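Uncharacterized protein (Bacteroides uniformis ATCC 8492, PDB 4Q68) probably acts as a highly specific N-acetylmuramoyl-L-alanine amidase of the NlpC/P60 family, cutting the amide link between muramoyl sugar and peptide in cell-wall fragments. Local coordinates at residues Thr23-Gly28 with Thr85-Tyr90; Asn70-Arg75 with Gly79-Tyr84; Ile91-Asn96 with Gln148-Lys153; Val188-Ile193 with Asn228-Ile233. All coordinates share one frame; numbering follows the deposited sequence.

Contact 1. Residues Thr23-Gly28 with Thr85-Tyr90; sequences TLEADG and TSRLHY. With NAG (2-acetamido-2-deoxy-beta-D-glucopyranose), chain B.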
loop_
_atom_site.group_PDB
_atom_site.type_symbol
_atom_site.label_atom_id
_atom_site.label_comp_id
_atom_site.label_asym_id
_atom_site.label_seq_id
_atom_site.Cartn_x
_atom_site.Cartn_y
_atom_site.Cartn_z
ATOM N N THR A 23 -8.406 -4.963 11.000
ATOM C CA THR A 23 -9.806 -4.999 10.595
ATOM C C THR A 23 -10.144 -6.143 9.635
ATOM O O THR A 23 -11.316 -6.468 9.481
ATOM C CB THR A 23 -10.290 -3.680 9.967
ATOM O OG1 THR A 23 -9.501 -3.373 8.798
ATOM C CG2 THR A 23 -10.267 -2.542 10.974
ATOM N N LEU A 24 -9.145 -6.752 8.991
ATOM C CA LEU A 24 -9.393 -7.850 8.046
ATOM C C LEU A 24 -9.257 -9.244 8.669
ATOM O O LEU A 24 -9.410 -10.234 7.956
ATOM C CB LEU A 24 -8.453 -7.725 6.843
ATOM C CG LEU A 24 -8.443 -6.364 6.142
ATOM C CD1 LEU A 24 -7.622 -6.449 4.868
ATOM C CD2 LEU A 24 -9.839 -5.845 5.834
ATOM N N GLU A 25 -8.976 -9.326 9.974
ATOM C CA GLU A 25 -8.523 -10.592 10.572
ATOM C C GLU A 25 -9.522 -11.407 11.392
ATOM O O GLU A 25 -9.124 -12.160 12.297
ATOM C CB GLU A 25 -7.285 -10.376 11.436
ATOM C CG GLU A 25 -6.205 -9.515 10.831
ATOM C CD GLU A 25 -5.693 -9.978 9.476
ATOM O OE1 GLU A 25 -6.050 -11.084 9.014
ATOM O OE2 GLU A 25 -4.929 -9.199 8.849
ATOM N N ALA A 26 -10.793 -11.340 11.049
ATOM C CA ALA A 26 -11.775 -12.181 11.729
ATOM C C ALA A 26 -11.427 -13.666 11.627
ATOM O O ALA A 26 -10.841 -14.127 10.642
ATOM C CB ALA A 26 -13.143 -11.956 11.146
ATOM N N ASP A 27 -11.848 -14.417 12.644
ATOM C CA ASP A 27 -11.774 -15.863 12.616
ATOM C C ASP A 27 -12.585 -16.401 11.443
ATOM O O ASP A 27 -13.496 -15.749 10.942
ATOM C CB ASP A 27 -12.331 -16.466 13.921
ATOM C CG ASP A 27 -11.443 -16.219 15.137
ATOM O OD1 ASP A 27 -10.267 -15.853 14.969
ATOM O OD2 ASP A 27 -11.923 -16.421 16.280
ATOM N N GLY A 28 -12.230 -17.599 11.006
ATOM C CA GLY A 28 -12.957 -18.274 9.951
ATOM C C GLY A 28 -12.286 -18.105 8.605
ATOM O O GLY A 28 -11.129 -17.664 8.521
ATOM N N THR A 85 -3.589 -16.709 2.526
ATOM C CA THR A 85 -2.393 -16.432 1.752
ATOM C C THR A 85 -2.660 -15.904 0.340
ATOM O O THR A 85 -1.714 -15.514 -0.344
ATOM C CB THR A 85 -1.458 -17.645 1.691
ATOM O OG1 THR A 85 -2.093 -18.729 1.004
ATOM C CG2 THR A 85 -1.089 -18.105 3.102
ATOM N N SER A 86 -3.931 -15.867 -0.079
ATOM C CA SER A 86 -4.295 -15.213 -1.341
ATOM C C SER A 86 -4.384 -13.694 -1.209
ATOM O O SER A 86 -4.399 -12.993 -2.211
ATOM C CB SER A 86 -5.621 -15.754 -1.883
ATOM O OG SER A 86 -6.727 -15.405 -1.063
ATOM N N ARG A 87 -4.474 -13.185 0.017
ATOM C CA ARG A 87 -4.443 -11.743 0.243
ATOM C C ARG A 87 -3.025 -11.256 -0.026
ATOM O O ARG A 87 -2.059 -11.913 0.350
ATOM C CB ARG A 87 -4.854 -11.414 1.680
ATOM C CG ARG A 87 -5.407 -10.022 1.832
ATOM C CD ARG A 87 -5.433 -9.528 3.250
ATOM N NE ARG A 87 -6.167 -10.425 4.138
ATOM C CZ ARG A 87 -6.044 -10.416 5.457
ATOM N NH1 ARG A 87 -5.243 -9.546 6.055
ATOM N NH2 ARG A 87 -6.721 -11.291 6.190
ATOM N N LEU A 88 -2.894 -10.098 -0.657
ATOM C CA LEU A 88 -1.588 -9.579 -1.062
ATOM C C LEU A 88 -0.936 -8.805 0.086
ATOM O O LEU A 88 -0.818 -7.580 0.085
ATOM C CB LEU A 88 -1.744 -8.741 -2.321
ATOM C CG LEU A 88 -2.167 -9.567 -3.528
ATOM C CD1 LEU A 88 -2.844 -8.701 -4.588
ATOM C CD2 LEU A 88 -0.982 -10.302 -4.125
ATOM N N HIS A 89 -0.473 -9.569 1.066
ATOM C CA HIS A 89 0.098 -9.014 2.290
ATOM C C HIS A 89 1.336 -8.163 2.046
ATOM O O HIS A 89 1.518 -7.143 2.702
ATOM C CB HIS A 89 0.498 -10.129 3.246
ATOM C CG HIS A 89 -0.644 -10.982 3.664
ATOM N ND1 HIS A 89 -1.637 -10.517 4.486
ATOM C CD2 HIS A 89 -0.973 -12.252 3.336
ATOM C CE1 HIS A 89 -2.513 -11.485 4.676
ATOM N NE2 HIS A 89 -2.141 -12.545 3.986
ATOM N N TYR A 90 2.206 -8.608 1.149
ATOM C CA TYR A 90 3.430 -7.878 0.869
ATOM C C TYR A 90 3.189 -6.865 -0.235
ATOM O O TYR A 90 2.660 -7.208 -1.299
ATOM C CB TYR A 90 4.553 -8.826 0.489
ATOM C CG TYR A 90 5.044 -9.699 1.605
ATOM C CD1 TYR A 90 5.684 -9.152 2.711
ATOM C CD2 TYR A 90 4.913 -11.084 1.547
ATOM C CE1 TYR A 90 6.174 -9.955 3.720
ATOM C CE2 TYR A 90 5.420 -11.894 2.549
ATOM C CZ TYR A 90 6.063 -11.325 3.626
ATOM O OH TYR A 90 6.631 -12.102 4.609
HETATM C C1 NAG B . -0.427 -5.172 5.951
HETATM C C2 NAG B . -0.291 -6.661 6.235
HETATM C C3 NAG B . -1.459 -7.448 5.647
HETATM C C4 NAG B . -2.798 -6.771 5.930
HETATM C C5 NAG B . -2.750 -5.271 5.666
HETATM C C6 NAG B . -4.068 -4.627 6.077
HETATM C C7 NAG B . 1.972 -7.558 6.563
HETATM C C8 NAG B . 3.214 -8.118 5.953
HETATM N N2 NAG B . 0.981 -7.188 5.746
HETATM O O1 NAG B . 0.580 -4.506 6.652
HETATM O O3 NAG B . -1.472 -8.712 6.261
HETATM O O4 NAG B . -3.830 -7.375 5.186
HETATM O O5 NAG B . -1.685 -4.697 6.391
HETATM O O6 NAG B . -4.304 -4.833 7.448
HETATM O O7 NAG B . 1.925 -7.468 7.785
#
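The guanidinium of Arg87 lies between Leu24 CB, 3.7 Å above one face, and His89 CE1, 3.4 Å above the other, both displaced toward the rim. At the edge, near the plane, lie the Glu25 carboxylate and O4 of the sugar. Glu25 meets it end-on with both carboxylate oxygens: NH1 donates to OE2 of Glu25 (2.8 Å) and NH2 to OE1 of the same residue (2.9 Å). The acceptors sit in the guanidinium plane, but the carboxylate is turned 32° from it, a modest twist in a two-pronged salt bridge. Arginine suits this place because NH1 can also donate to O4 of the N-acetylglucosamine at 2.7 Å, while NH2 has a further carboxylate partner in Glu30. With CG anti to the backbone N (chi1 -155°) and a bend at chi3, the chain reaches across to Glu25. His89 brings ND1 to the sugar's O3 in an unusually short, bent hydrogen bond of 2.5 Å, and its NE2 bonds Tyr84 O. Glutamate is long enough to curl toward Arg87, with OE1 also bonded to Gln132. The arrangement is a buried, bidentate salt bridge joining two interhelical loops beside an N-acetylglucosamine in an NlpC/P60-type amidase fold.

Contact 2. Residues Asn70-Arg75 with Gly79-Tyr84; sequences NLQKIR and GKIDGY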
loop_
_atom_site.group_PDB
_atom_site.type_symbol
_atom_site.label_atom_id
_atom_site.label_comp_id
_atom_site.label_asym_id
_atom_site.label_seq_id
_atom_site.Cartn_x
_atom_site.Cartn_y
_atom_site.Cartn_z
ATOM N N ASN A 70 -13.892 -4.390 -7.556
ATOM C CA ASN A 70 -12.603 -3.717 -7.684
ATOM C C ASN A 70 -11.749 -3.901 -6.447
ATOM O O ASN A 70 -10.549 -4.157 -6.555
ATOM C CB ASN A 70 -12.799 -2.248 -8.029
ATOM C CG ASN A 70 -13.146 -2.071 -9.476
ATOM O OD1 ASN A 70 -12.606 -2.772 -10.331
ATOM N ND2 ASN A 70 -14.061 -1.168 -9.766
ATOM N N LEU A 71 -12.339 -3.807 -5.265
ATOM C CA LEU A 71 -11.596 -4.042 -4.038
ATOM C C LEU A 71 -11.001 -5.444 -4.038
ATOM O O LEU A 71 -9.843 -5.635 -3.656
ATOM C CB LEU A 71 -12.479 -3.819 -2.815
ATOM C CG LEU A 71 -11.794 -4.037 -1.476
ATOM C CD1 LEU A 71 -10.665 -3.051 -1.268
ATOM C CD2 LEU A 71 -12.807 -3.958 -0.357
ATOM N N GLN A 72 -11.792 -6.429 -4.456
ATOM C CA GLN A 72 -11.327 -7.804 -4.502
ATOM C C GLN A 72 -10.144 -7.964 -5.462
ATOM O O GLN A 72 -9.196 -8.693 -5.167
ATOM C CB GLN A 72 -12.475 -8.704 -4.885
ATOM C CG GLN A 72 -12.159 -10.179 -4.867
ATOM C CD GLN A 72 -13.402 -10.992 -5.133
ATOM O OE1 GLN A 72 -14.463 -10.681 -4.591
ATOM N NE2 GLN A 72 -13.291 -12.013 -5.973
ATOM N N LYS A 73 -10.205 -7.292 -6.607
ATOM C CA LYS A 73 -9.112 -7.421 -7.564
ATOM C C LYS A 73 -7.834 -6.726 -7.096
ATOM O O LYS A 73 -6.748 -7.137 -7.499
ATOM C CB LYS A 73 -9.515 -7.045 -8.981
ATOM C CG LYS A 73 -9.332 -5.628 -9.403
ATOM C CD LYS A 73 -9.686 -5.491 -10.883
ATOM C CE LYS A 73 -9.575 -4.075 -11.366
ATOM N NZ LYS A 73 -9.767 -4.027 -12.851
ATOM N N ILE A 74 -7.950 -5.732 -6.224
ATOM C CA ILE A 74 -6.814 -5.049 -5.620
ATOM C C ILE A 74 -6.214 -5.863 -4.481
ATOM O O ILE A 74 -4.997 -5.941 -4.326
ATOM C CB ILE A 74 -7.273 -3.665 -5.096
ATOM C CG1 ILE A 74 -7.631 -2.748 -6.255
ATOM C CG2 ILE A 74 -6.208 -3.021 -4.215
ATOM C CD1 ILE A 74 -8.514 -1.591 -5.846
ATOM N N ARG A 75 -7.067 -6.431 -3.643
ATOM C CA ARG A 75 -6.620 -7.005 -2.383
ATOM C C ARG A 75 -6.106 -8.439 -2.527
ATOM O O ARG A 75 -5.262 -8.863 -1.725
ATOM C CB ARG A 75 -7.762 -6.939 -1.355
ATOM C CG ARG A 75 -7.434 -7.608 -0.034
ATOM C CD ARG A 75 -8.476 -7.334 1.024
ATOM N NE ARG A 75 -8.509 -5.928 1.386
ATOM C CZ ARG A 75 -9.521 -5.349 2.017
ATOM N NH1 ARG A 75 -10.582 -6.056 2.392
ATOM N NH2 ARG A 75 -9.461 -4.037 2.256
ATOM N N GLY A 79 -7.396 -11.268 -8.068
ATOM C CA GLY A 79 -8.782 -11.149 -7.660
ATOM C C GLY A 79 -9.446 -12.422 -7.191
ATOM O O GLY A 79 -10.664 -12.453 -7.079
ATOM N N LYS A 80 -8.661 -13.459 -6.914
ATOM C CA LYS A 80 -9.210 -14.755 -6.543
ATOM C C LYS A 80 -9.032 -14.986 -5.051
ATOM O O LYS A 80 -7.915 -15.074 -4.536
ATOM C CB LYS A 80 -8.546 -15.875 -7.347
ATOM C CG LYS A 80 -8.773 -15.785 -8.852
ATOM C CD LYS A 80 -8.021 -16.888 -9.602
ATOM C CE LYS A 80 -7.979 -16.635 -11.105
ATOM N NZ LYS A 80 -7.283 -17.712 -11.851
ATOM N N ILE A 81 -10.148 -15.055 -4.346
ATOM C CA ILE A 81 -10.115 -15.279 -2.916
ATOM C C ILE A 81 -9.912 -16.769 -2.666
ATOM O O ILE A 81 -10.746 -17.590 -3.050
ATOM C CB ILE A 81 -11.382 -14.781 -2.221
ATOM C CG1 ILE A 81 -11.640 -13.304 -2.548
ATOM C CG2 ILE A 81 -11.259 -14.980 -0.733
ATOM C CD1 ILE A 81 -12.943 -12.758 -1.967
ATOM N N ASP A 82 -8.805 -17.105 -2.013
ATOM C CA ASP A 82 -8.427 -18.502 -1.753
ATOM C C ASP A 82 -7.551 -18.555 -0.523
ATOM O O ASP A 82 -6.341 -18.761 -0.602
ATOM C CB ASP A 82 -7.718 -19.135 -2.955
ATOM C CG ASP A 82 -7.309 -20.586 -2.704
ATOM O OD1 ASP A 82 -7.825 -21.201 -1.751
ATOM O OD2 ASP A 82 -6.446 -21.101 -3.441
ATOM N N GLY A 83 -8.174 -18.319 0.615
ATOM C CA GLY A 83 -7.503 -18.412 1.888
ATOM C C GLY A 83 -6.699 -17.180 2.258
ATOM O O GLY A 83 -6.510 -16.245 1.478
ATOM N N TYR A 84 -6.188 -17.194 3.479
ATOM C CA TYR A 84 -5.412 -16.081 4.012
ATOM C C TYR A 84 -4.253 -15.706 3.094
ATOM O O TYR A 84 -3.939 -14.525 2.927
ATOM C CB TYR A 84 -4.880 -16.468 5.375
ATOM C CG TYR A 84 -4.002 -15.434 6.052
ATOM C CD1 TYR A 84 -4.540 -14.272 6.584
ATOM C CD2 TYR A 84 -2.631 -15.639 6.192
ATOM C CE1 TYR A 84 -3.737 -13.349 7.250
ATOM C CE2 TYR A 84 -1.822 -14.733 6.854
ATOM C CZ TYR A 84 -2.374 -13.592 7.371
ATOM O OH TYR A 84 -1.557 -12.706 8.024
#
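Gln72 sends its CG anti to the backbone N (chi1 -175°) and stays extended beyond CG, so its amide is carried off the helix to the returning chain at Gly79. There NE2 donates to Gly79 O over 2.9 Å, almost straight at 174°. Gly79 O lies in the plane of the Gln72 amide, although the donor is tilted 20° from the carbonyl's own plane. Glutamine fits because it couples a long apolar stem to an N-H donor. Ile81 crosses it at about a right angle: its CD1 rests against the amide, 3.7 Å from CD of Gln72, while CG1 lies alongside the methylene CG. The bond is thus flanked by hydrocarbon.

The backbones also meet. Gly79 CA stands 3.7 Å from Lys73 CA and points a C-H at Gln72 O, 3.5 Å away. A glycine suits both this close approach and the positive phi of the turn. Beyond it, Arg75 of the helix reaches Glu46 on helix 41-53. What results is a tight chain reversal after helix 64-75, in which a side-chain-to-backbone bond from the last turn of the helix fastens the departing loop against the helix it has just left.

Contact 3. Residues Ile91-Asn96 with Gln148-Lys153; sequences IADWIN and QSLSGK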
loop_
_atom_site.group_PDB
_atom_site.type_symbol
_atom_site.label_atom_id
_atom_site.label_comp_id
_atom_site.label_asym_id
_atom_site.label_seq_id
_atom_site.Cartn_x
_atom_site.Cartn_y
_atom_site.Cartn_z
ATOM N N ILE A 91 3.597 -5.626 -0.004
ATOM C CA ILE A 91 3.291 -4.582 -0.950
ATOM C C ILE A 91 4.005 -4.780 -2.287
ATOM O O ILE A 91 3.441 -4.455 -3.321
ATOM C CB ILE A 91 3.477 -3.192 -0.320
ATOM C CG1 ILE A 91 2.565 -3.058 0.912
ATOM C CG2 ILE A 91 3.182 -2.088 -1.339
ATOM C CD1 ILE A 91 1.096 -3.451 0.687
ATOM N N ALA A 92 5.192 -5.385 -2.313
ATOM C CA ALA A 92 5.800 -5.685 -3.621
ATOM C C ALA A 92 4.858 -6.560 -4.442
ATOM O O ALA A 92 4.734 -6.397 -5.652
ATOM C CB ALA A 92 7.145 -6.375 -3.465
ATOM N N ASP A 93 4.212 -7.518 -3.778
ATOM C CA ASP A 93 3.289 -8.461 -4.433
ATOM C C ASP A 93 2.001 -7.751 -4.864
ATOM O O ASP A 93 1.487 -7.972 -5.961
ATOM C CB ASP A 93 2.991 -9.584 -3.437
ATOM C CG ASP A 93 2.579 -10.898 -4.082
ATOM O OD1 ASP A 93 2.633 -11.060 -5.322
ATOM O OD2 ASP A 93 2.229 -11.791 -3.281
ATOM N N TRP A 94 1.502 -6.880 -3.990
ATOM C CA TRP A 94 0.340 -6.028 -4.250
ATOM C C TRP A 94 0.581 -5.156 -5.494
ATOM O O TRP A 94 -0.286 -5.046 -6.355
ATOM C CB TRP A 94 0.099 -5.197 -2.989
ATOM C CG TRP A 94 -1.146 -4.383 -2.888
ATOM C CD1 TRP A 94 -2.290 -4.749 -2.242
ATOM C CD2 TRP A 94 -1.339 -3.031 -3.312
ATOM N NE1 TRP A 94 -3.193 -3.722 -2.259
ATOM C CE2 TRP A 94 -2.631 -2.648 -2.898
ATOM C CE3 TRP A 94 -0.538 -2.095 -3.981
ATOM C CZ2 TRP A 94 -3.145 -1.377 -3.150
ATOM C CZ3 TRP A 94 -1.056 -0.825 -4.218
ATOM C CH2 TRP A 94 -2.347 -0.486 -3.810
ATOM N N ILE A 95 1.768 -4.562 -5.574
ATOM C CA ILE A 95 2.149 -3.757 -6.722
ATOM C C ILE A 95 2.183 -4.636 -7.969
ATOM O O ILE A 95 1.625 -4.270 -9.005
ATOM C CB ILE A 95 3.515 -3.096 -6.477
ATOM C CG1 ILE A 95 3.395 -2.027 -5.393
ATOM C CG2 ILE A 95 4.074 -2.509 -7.797
ATOM C CD1 ILE A 95 4.729 -1.559 -4.841
ATOM N N ASN A 96 2.843 -5.783 -7.897
ATOM C CA ASN A 96 2.941 -6.655 -9.062
ATOM C C ASN A 96 1.566 -7.063 -9.566
ATOM O O ASN A 96 1.333 -7.139 -10.763
ATOM C CB ASN A 96 3.757 -7.912 -8.735
ATOM C CG ASN A 96 5.206 -7.615 -8.464
ATOM O OD1 ASN A 96 5.687 -6.531 -8.757
ATOM N ND2 ASN A 96 5.900 -8.578 -7.887
ATOM N N GLN A 148 9.768 -16.508 -1.412
ATOM C CA GLN A 148 10.921 -16.894 -2.211
ATOM C C GLN A 148 10.761 -16.386 -3.656
ATOM O O GLN A 148 11.739 -15.975 -4.277
ATOM C CB GLN A 148 11.140 -18.409 -2.139
ATOM C CG GLN A 148 11.682 -18.895 -0.767
ATOM C CD GLN A 148 13.176 -18.643 -0.550
ATOM O OE1 GLN A 148 13.908 -18.332 -1.488
ATOM N NE2 GLN A 148 13.631 -18.786 0.691
ATOM N N SER A 149 9.538 -16.411 -4.184
ATOM C CA SER A 149 9.312 -15.922 -5.539
ATOM C C SER A 149 9.443 -14.395 -5.651
ATOM O O SER A 149 9.894 -13.881 -6.673
ATOM C CB SER A 149 7.973 -16.415 -6.065
ATOM O OG SER A 149 8.007 -17.828 -6.219
ATOM N N LEU A 150 9.075 -13.667 -4.602
ATOM C CA LEU A 150 9.217 -12.206 -4.596
ATOM C C LEU A 150 10.671 -11.780 -4.447
ATOM O O LEU A 150 11.090 -10.761 -4.995
ATOM C CB LEU A 150 8.429 -11.611 -3.428
ATOM C CG LEU A 150 6.909 -11.646 -3.548
ATOM C CD1 LEU A 150 6.271 -11.349 -2.216
ATOM C CD2 LEU A 150 6.400 -10.668 -4.596
ATOM N N SER A 151 11.413 -12.532 -3.643
ATOM C CA SER A 151 12.761 -12.160 -3.256
ATOM C C SER A 151 13.739 -12.320 -4.412
ATOM O O SER A 151 13.568 -13.179 -5.281
ATOM C CB SER A 151 13.211 -13.007 -2.077
ATOM O OG SER A 151 12.465 -12.707 -0.913
ATOM N N GLY A 152 14.775 -11.483 -4.405
ATOM C CA GLY A 152 15.810 -11.527 -5.424
ATOM C C GLY A 152 15.540 -10.638 -6.616
ATOM O O GLY A 152 16.427 -10.406 -7.412
ATOM N N LYS A 153 14.338 -10.105 -6.742
ATOM C CA LYS A 153 13.987 -9.237 -7.856
ATOM C C LYS A 153 14.409 -7.802 -7.520
ATOM O O LYS A 153 14.328 -7.381 -6.375
ATOM C CB LYS A 153 12.480 -9.324 -8.139
ATOM C CG LYS A 153 11.916 -10.760 -8.220
ATOM C CD LYS A 153 12.673 -11.630 -9.215
ATOM C CE LYS A 153 12.009 -12.986 -9.366
ATOM N NZ LYS A 153 10.537 -12.843 -9.475
HETATM O O HOH W 1 9.039 -9.430 -6.727
#
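Leu150, the last residue of helix 137-150, approaches the first turns of helix 91-100 so that its CA comes within 7.0 Å of Asp93 CA, just before a type II turn from Leu150 to Lys153 carries the chain away. Leucine makes the contact with its forked tip. CD2 packs 3.8 Å from Asp93 CB and CD1 lies 3.9 Å from that same CB, so the two methyls straddle the aspartate's methylene, the side chains being roughly perpendicular. CD2 also reaches Asn96 ND2 at 3.9 Å and the carbonyl carbon of Ala92 at 4.4 Å.

The small Ala92 lets the leucine come up to the helix backbone, and its own methyl is packed on Leu118 and Ile120. Asp93 holds CG anti to the backbone N (chi1 -155°), which sets the carboxylate, whose OD2 salt-bridges Arg77; CB, fixed by the backbone, meets the leucine. Asn96, one turn further along, joins the segments through solvent: a water donates to Leu150 O over 3.0 Å and accepts a weak bond from Asn96 ND2 at 3.5 Å. Gly152 suits the type II turn through its positive phi.

With no direct hydrogen bond, the contact depends mainly on a leucine tip packed on Asp93 CB and the helix backbone, with Asn96 ND2 at its edge; the water supplies a partner for the helix-end carbonyl, and the aspartate's charge is directed to an arginine.

Contact 4. Residues Val188-Ile193 with Asn228-Ile233; sequences VAHMGI and NKWTGI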
loop_
_atom_site.group_PDB
_atom_site.type_symbol
_atom_site.label_atom_id
_atom_site.label_comp_id
_atom_site.label_asym_id
_atom_site.label_seq_id
_atom_site.Cartn_x
_atom_site.Cartn_y
_atom_site.Cartn_z
ATOM N N VAL A 188 8.146 -2.978 2.627
ATOM C CA VAL A 188 7.385 -1.742 2.783
ATOM C C VAL A 188 6.757 -1.727 4.163
ATOM O O VAL A 188 6.277 -2.751 4.638
ATOM C CB VAL A 188 6.303 -1.645 1.686
ATOM C CG1 VAL A 188 5.248 -0.593 2.006
ATOM C CG2 VAL A 188 6.934 -1.387 0.344
ATOM N N ALA A 189 6.762 -0.551 4.798
ATOM C CA ALA A 189 6.250 -0.379 6.158
ATOM C C ALA A 189 4.990 0.471 6.267
ATOM O O ALA A 189 4.326 0.404 7.285
ATOM C CB ALA A 189 7.311 0.238 7.041
ATOM N N HIS A 190 4.671 1.302 5.279
ATOM C CA HIS A 190 3.578 2.274 5.410
ATOM C C HIS A 190 3.184 2.700 4.003
ATOM O O HIS A 190 3.965 2.547 3.066
ATOM C CB HIS A 190 4.055 3.477 6.239
ATOM C CG HIS A 190 2.959 4.326 6.786
ATOM N ND1 HIS A 190 2.207 3.945 7.873
ATOM C CD2 HIS A 190 2.507 5.540 6.412
ATOM C CE1 HIS A 190 1.328 4.893 8.137
ATOM N NE2 HIS A 190 1.496 5.871 7.272
HETATM N N MSE A 191 1.963 3.214 3.869
HETATM C CA MSE A 191 1.458 3.709 2.591
HETATM C C MSE A 191 0.605 4.945 2.795
HETATM O O MSE A 191 0.101 5.193 3.893
HETATM C CB MSE A 191 0.557 2.673 1.917
HETATM C CG MSE A 191 1.154 1.308 1.773
HETATM SE SE MSE A 191 0.031 0.145 0.699
HETATM C CE MSE A 191 0.442 0.823 -1.048
ATOM N N GLY A 192 0.437 5.714 1.729
ATOM C CA GLY A 192 -0.481 6.819 1.726
ATOM C C GLY A 192 -0.665 7.350 0.312
ATOM O O GLY A 192 -0.233 6.738 -0.656
ATOM N N ILE A 193 -1.336 8.497 0.223
ATOM C CA ILE A 193 -1.684 9.138 -1.039
ATOM C C ILE A 193 -0.995 10.506 -1.109
ATOM O O ILE A 193 -1.073 11.296 -0.164
ATOM C CB ILE A 193 -3.225 9.307 -1.135
ATOM C CG1 ILE A 193 -3.941 7.959 -0.973
ATOM C CG2 ILE A 193 -3.621 9.984 -2.434
ATOM C CD1 ILE A 193 -3.618 6.957 -2.048
ATOM N N ASN A 228 14.266 6.321 11.156
ATOM C CA ASN A 228 15.525 5.769 10.675
ATOM C C ASN A 228 15.352 4.470 9.900
ATOM O O ASN A 228 16.249 4.065 9.155
ATOM C CB ASN A 228 16.537 5.589 11.819
ATOM C CG ASN A 228 15.949 4.893 13.039
ATOM O OD1 ASN A 228 14.938 4.196 12.956
ATOM N ND2 ASN A 228 16.589 5.085 14.187
ATOM N N LYS A 229 14.202 3.815 10.066
ATOM C CA LYS A 229 13.945 2.587 9.320
ATOM C C LYS A 229 13.368 2.832 7.941
ATOM O O LYS A 229 13.413 1.950 7.100
ATOM C CB LYS A 229 13.000 1.689 10.079
ATOM C CG LYS A 229 13.616 1.189 11.357
ATOM C CD LYS A 229 12.727 0.192 12.040
ATOM C CE LYS A 229 13.301 -0.191 13.393
ATOM N NZ LYS A 229 12.463 -1.209 14.037
ATOM N N TRP A 230 12.809 4.014 7.707
ATOM C CA TRP A 230 12.181 4.318 6.432
ATOM C C TRP A 230 13.238 4.803 5.470
ATOM O O TRP A 230 13.874 5.804 5.701
ATOM C CB TRP A 230 11.073 5.341 6.638
ATOM C CG TRP A 230 9.896 4.797 7.356
ATOM C CD1 TRP A 230 9.715 3.518 7.802
ATOM C CD2 TRP A 230 8.703 5.500 7.678
ATOM N NE1 TRP A 230 8.480 3.385 8.365
ATOM C CE2 TRP A 230 7.833 4.589 8.300
ATOM C CE3 TRP A 230 8.280 6.809 7.492
ATOM C CZ2 TRP A 230 6.569 4.954 8.747
ATOM C CZ3 TRP A 230 7.023 7.159 7.927
ATOM C CH2 TRP A 230 6.184 6.242 8.546
ATOM N N THR A 231 13.437 4.074 4.387
ATOM C CA THR A 231 14.574 4.308 3.521
ATOM C C THR A 231 14.243 5.104 2.266
ATOM O O THR A 231 15.154 5.588 1.597
ATOM C CB THR A 231 15.193 2.976 3.099
ATOM O OG1 THR A 231 14.165 2.176 2.527
ATOM C CG2 THR A 231 15.812 2.263 4.288
ATOM N N GLY A 232 12.966 5.214 1.921
ATOM C CA GLY A 232 12.607 5.795 0.642
ATOM C C GLY A 232 11.186 5.459 0.294
ATOM O O GLY A 232 10.402 5.079 1.174
ATOM N N ILE A 233 10.846 5.634 -0.986
ATOM C CA ILE A 233 9.486 5.370 -1.451
ATOM C C ILE A 233 9.482 4.680 -2.798
ATOM O O ILE A 233 10.366 4.891 -3.631
ATOM C CB ILE A 233 8.617 6.669 -1.535
ATOM C CG1 ILE A 233 9.211 7.705 -2.496
ATOM C CG2 ILE A 233 8.419 7.248 -0.140
ATOM C CD1 ILE A 233 8.349 8.938 -2.692
#
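The aromatic part of this contact is His190 beside Trp230. The imidazole and the six-membered ring of the indole are nearly parallel, 25° apart, but slid so far that they hardly overlap, with centroids 5.5 Å from each other. Trp230 CH2 lies over one face of the imidazole, 4.1 Å from His190 CG. A broad tryptophan suits the place because it spans from one strand to the next but one: its CG is anti to the carbonyl carbon (chi1 -70°), which swings the indole over toward strand 188-197.

Van der Waals contacts complete the pairing. Trp230 CZ2 comes to 3.8 Å from His190 CB, and further along the indole Trp230 NE1 sits 3.6 Å from Ala189 CB. Alanine suits because its single methyl is small enough to lie against the indole, obliquely, close to NE1. Ala189 and His190 both direct their CB atoms at Trp230, although they are consecutive in a strand; both bond through their backbones to Ile179, a pattern consistent with a classic beta bulge.

Polar links run outside the pair. No hydrogen bond joins the two segments, because strand 176-181 lies between them and pairs with each. His190 NE2 bonds instead to His205 ND1 on strand 200-207, while its side chain also touches Cys41 at the start of helix 41-53.

Cys41 at a helix start, facing His190 with His205 behind it, is consistent with the cysteine, histidine and third polar residue of NlpC/P60 sites, with Trp230 packed alongside the first histidine.

From the N terminus, residues 23-28, after helix 2-12, meet 85-90, so contact 1 closes a loop that contains helices 41-53 and 64-75. Contact 2 is nested inside it, closing the short reversal after helix 64-75 that leads to the second half of contact 1. Contact 3 then opens on the next helix, 91-100, and closes at the end of helix 137-150. Contact 4 comes last, closing a loop within the main sheet. No two cross. Contacts 1 to 3 touch one another within the helical part, and contact 3 reaches contact 4 where Ile91 and Trp94 pack on Val188 and Met191, joining helices to sheet.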